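Putative silent information regulator 2,Putative silent information regulator 2 (Leishmania infantum, PDB 5OL0) probably removes acetyl groups from lysines of target proteins, consuming NAD and releasing nicotinamide, as a zinc-containing class I sirtuin. Local coordinates at residues 35-40 with 122-127. Sequence-based numbering, arbitrary orientation.
Sequences RILVLV and RCCTQN
Val40 spreads its two methyls over the 122-127 segment: CG2 meets SG of Cys123 at 3.8 Å, while CG1, anti to the backbone N (chi1 -172°), touches ND2 of Asn127. Between them, CB of Val40 lies 3.7 Å from OG1 of Thr125. Val38 and Cys123 share this face, which helix 106-116 covers through Ile111. On the other face CD2 of Leu39 rests on CB of Cys124 at 3.7 Å, and CD1 of Leu37 touches CB of Arg122 at 3.9 Å and lies near SG of Cys124. Arg122 then turns away at chi2 (78°), and its NH1 forms salt bridges with Asp202 and Asp207. Strands 36-40 and 122-125 run parallel, joined by four backbone hydrogen bonds: Val38 N to Arg122 O, Cys124 N to Val38 O, the shortest at 2.8 Å, Val40 N to Cys124 O, and Gln126 N to Val40 O. The third is the most bent, 143° at the hydrogen, with its donor tilted from the carbonyl plane. At the last strand residue, OG1 of Thr125 accepts from N of Asn127 at 3.0 Å, an ST turn, and is also hydrogen-bonded to OE2 of Glu132. The turn carries Gln126 and Asn127, likely NAD-binding residues, off the strand end; Gln126 O is hydrogen-bonded to ND1 of His146, the probable proton acceptor. Two neighbouring inner strands of a six-stranded parallel sheet in the order 3-2-1-4-5-6, with cofactor-binding residues just beyond a strand's C-terminal end, are characteristic of the Rossmann-fold domain of sirtuins.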
loop_
_atom_site.group_PDB
_atom_site.type_symbol
_atom_site.label_atom_id
_atom_site.label_comp_id
_atom_site.label_asym_id
_atom_site.label_seq_id
_atom_site.Cartn_x
_atom_site.Cartn_y
_atom_site.Cartn_z
ATOM N N ARG A 35 -18.317 -0.588 -6.857
ATOM C CA ARG A 35 -17.754 -0.116 -5.626
ATOM C C ARG A 35 -16.608 -1.099 -5.184
ATOM O O ARG A 35 -16.785 -1.905 -4.247
ATOM C CB ARG A 35 -18.869 0.024 -4.583
ATOM C CG ARG A 35 -19.951 1.015 -5.086
ATOM C CD ARG A 35 -20.737 1.602 -3.984
ATOM N NE ARG A 35 -21.280 0.557 -3.122
ATOM C CZ ARG A 35 -22.494 0.018 -3.213
ATOM N NH1 ARG A 35 -23.355 0.403 -4.169
ATOM N NH2 ARG A 35 -22.864 -0.907 -2.323
ATOM N N ILE A 36 -15.495 -1.067 -5.922
ATOM C CA ILE A 36 -14.354 -1.967 -5.659
ATOM C C ILE A 36 -13.380 -1.207 -4.731
ATOM O O ILE A 36 -12.899 -0.143 -5.073
ATOM C CB ILE A 36 -13.594 -2.440 -6.898
ATOM C CG1 ILE A 36 -14.562 -3.138 -7.860
ATOM C CG2 ILE A 36 -12.431 -3.363 -6.505
ATOM C CD1 ILE A 36 -13.982 -3.518 -9.225
ATOM N N LEU A 37 -13.117 -1.794 -3.564
ATOM C CA LEU A 37 -12.100 -1.277 -2.656
ATOM C C LEU A 37 -10.808 -2.034 -2.944
ATOM O O LEU A 37 -10.780 -3.254 -2.884
ATOM C CB LEU A 37 -12.541 -1.495 -1.230
ATOM C CG LEU A 37 -11.539 -1.124 -0.139
ATOM C CD1 LEU A 37 -11.376 0.368 -0.056
ATOM C CD2 LEU A 37 -12.033 -1.658 1.176
ATOM N N VAL A 38 -9.759 -1.301 -3.284
ATOM C CA VAL A 38 -8.490 -1.930 -3.557
ATOM C C VAL A 38 -7.579 -1.522 -2.449
ATOM O O VAL A 38 -7.434 -0.330 -2.145
ATOM C CB VAL A 38 -7.904 -1.476 -4.914
ATOM C CG1 VAL A 38 -6.564 -2.216 -5.229
ATOM C CG2 VAL A 38 -8.888 -1.742 -6.020
ATOM N N LEU A 39 -6.959 -2.510 -1.848
ATOM C CA LEU A 39 -5.886 -2.337 -0.862
ATOM C C LEU A 39 -4.553 -2.813 -1.397
ATOM O O LEU A 39 -4.455 -3.901 -1.994
ATOM C CB LEU A 39 -6.182 -3.178 0.389
ATOM C CG LEU A 39 -7.586 -3.053 0.941
ATOM C CD1 LEU A 39 -7.722 -3.828 2.236
ATOM C CD2 LEU A 39 -7.968 -1.599 1.190
ATOM N N VAL A 40 -3.499 -2.051 -1.113
ATOM C CA VAL A 40 -2.228 -2.250 -1.719
ATOM C C VAL A 40 -1.145 -2.298 -0.674
ATOM O O VAL A 40 -1.139 -1.465 0.202
ATOM C CB VAL A 40 -1.916 -1.094 -2.706
ATOM C CG1 VAL A 40 -0.649 -1.426 -3.475
ATOM C CG2 VAL A 40 -3.033 -0.893 -3.703
ATOM N N ARG A 122 -12.391 3.113 -3.746
ATOM C CA ARG A 122 -11.263 3.774 -3.086
ATOM C C ARG A 122 -10.084 2.869 -3.244
ATOM O O ARG A 122 -10.236 1.645 -3.277
ATOM C CB ARG A 122 -11.556 3.985 -1.592
ATOM C CG ARG A 122 -10.852 5.198 -0.968
ATOM C CD ARG A 122 -11.615 6.466 -1.379
ATOM N NE ARG A 122 -10.964 7.696 -0.894
ATOM C CZ ARG A 122 -11.212 8.263 0.309
ATOM N NH1 ARG A 122 -12.048 7.719 1.182
ATOM N NH2 ARG A 122 -10.586 9.371 0.662
ATOM N N CYS A 123 -8.923 3.471 -3.366
ATOM C CA CYS A 123 -7.683 2.734 -3.306
ATOM C C CYS A 123 -6.983 3.152 -2.017
ATOM O O CYS A 123 -6.731 4.350 -1.808
ATOM C CB CYS A 123 -6.774 3.075 -4.501
ATOM S SG CYS A 123 -5.165 2.229 -4.371
ATOM N N CYS A 124 -6.667 2.185 -1.166
ATOM C CA CYS A 124 -6.001 2.473 0.115
ATOM C C CYS A 124 -4.700 1.712 0.094
ATOM O O CYS A 124 -4.716 0.483 -0.016
ATOM C CB CYS A 124 -6.855 1.962 1.252
ATOM S SG CYS A 124 -8.459 2.843 1.508
ATOM N N THR A 125 -3.589 2.416 0.234
ATOM C CA THR A 125 -2.257 1.803 0.141
ATOM C C THR A 125 -1.511 1.989 1.453
ATOM O O THR A 125 -1.587 3.010 2.085
ATOM C CB THR A 125 -1.455 2.412 -1.019
ATOM O OG1 THR A 125 -0.173 1.798 -1.117
ATOM C CG2 THR A 125 -1.265 3.959 -0.901
ATOM N N GLN A 126 -0.828 0.972 1.888
ATOM C CA GLN A 126 0.083 1.085 2.984
ATOM C C GLN A 126 1.524 1.332 2.500
ATOM O O GLN A 126 2.394 1.576 3.308
ATOM C CB GLN A 126 0.001 -0.154 3.876
ATOM C CG GLN A 126 0.345 -1.496 3.320
ATOM C CD GLN A 126 0.137 -2.580 4.380
ATOM O OE1 GLN A 126 0.580 -2.462 5.497
ATOM N NE2 GLN A 126 -0.513 -3.585 4.038
ATOM N N ASN A 127 1.741 1.362 1.191
ATOM C CA ASN A 127 3.047 1.669 0.639
ATOM C C ASN A 127 3.319 3.184 0.758
ATOM O O ASN A 127 2.385 4.047 0.791
ATOM C CB ASN A 127 3.140 1.208 -0.812
ATOM C CG ASN A 127 3.133 -0.288 -0.962
ATOM O OD1 ASN A 127 3.425 -1.043 0.002
ATOM N ND2 ASN A 127 2.887 -0.751 -2.213
#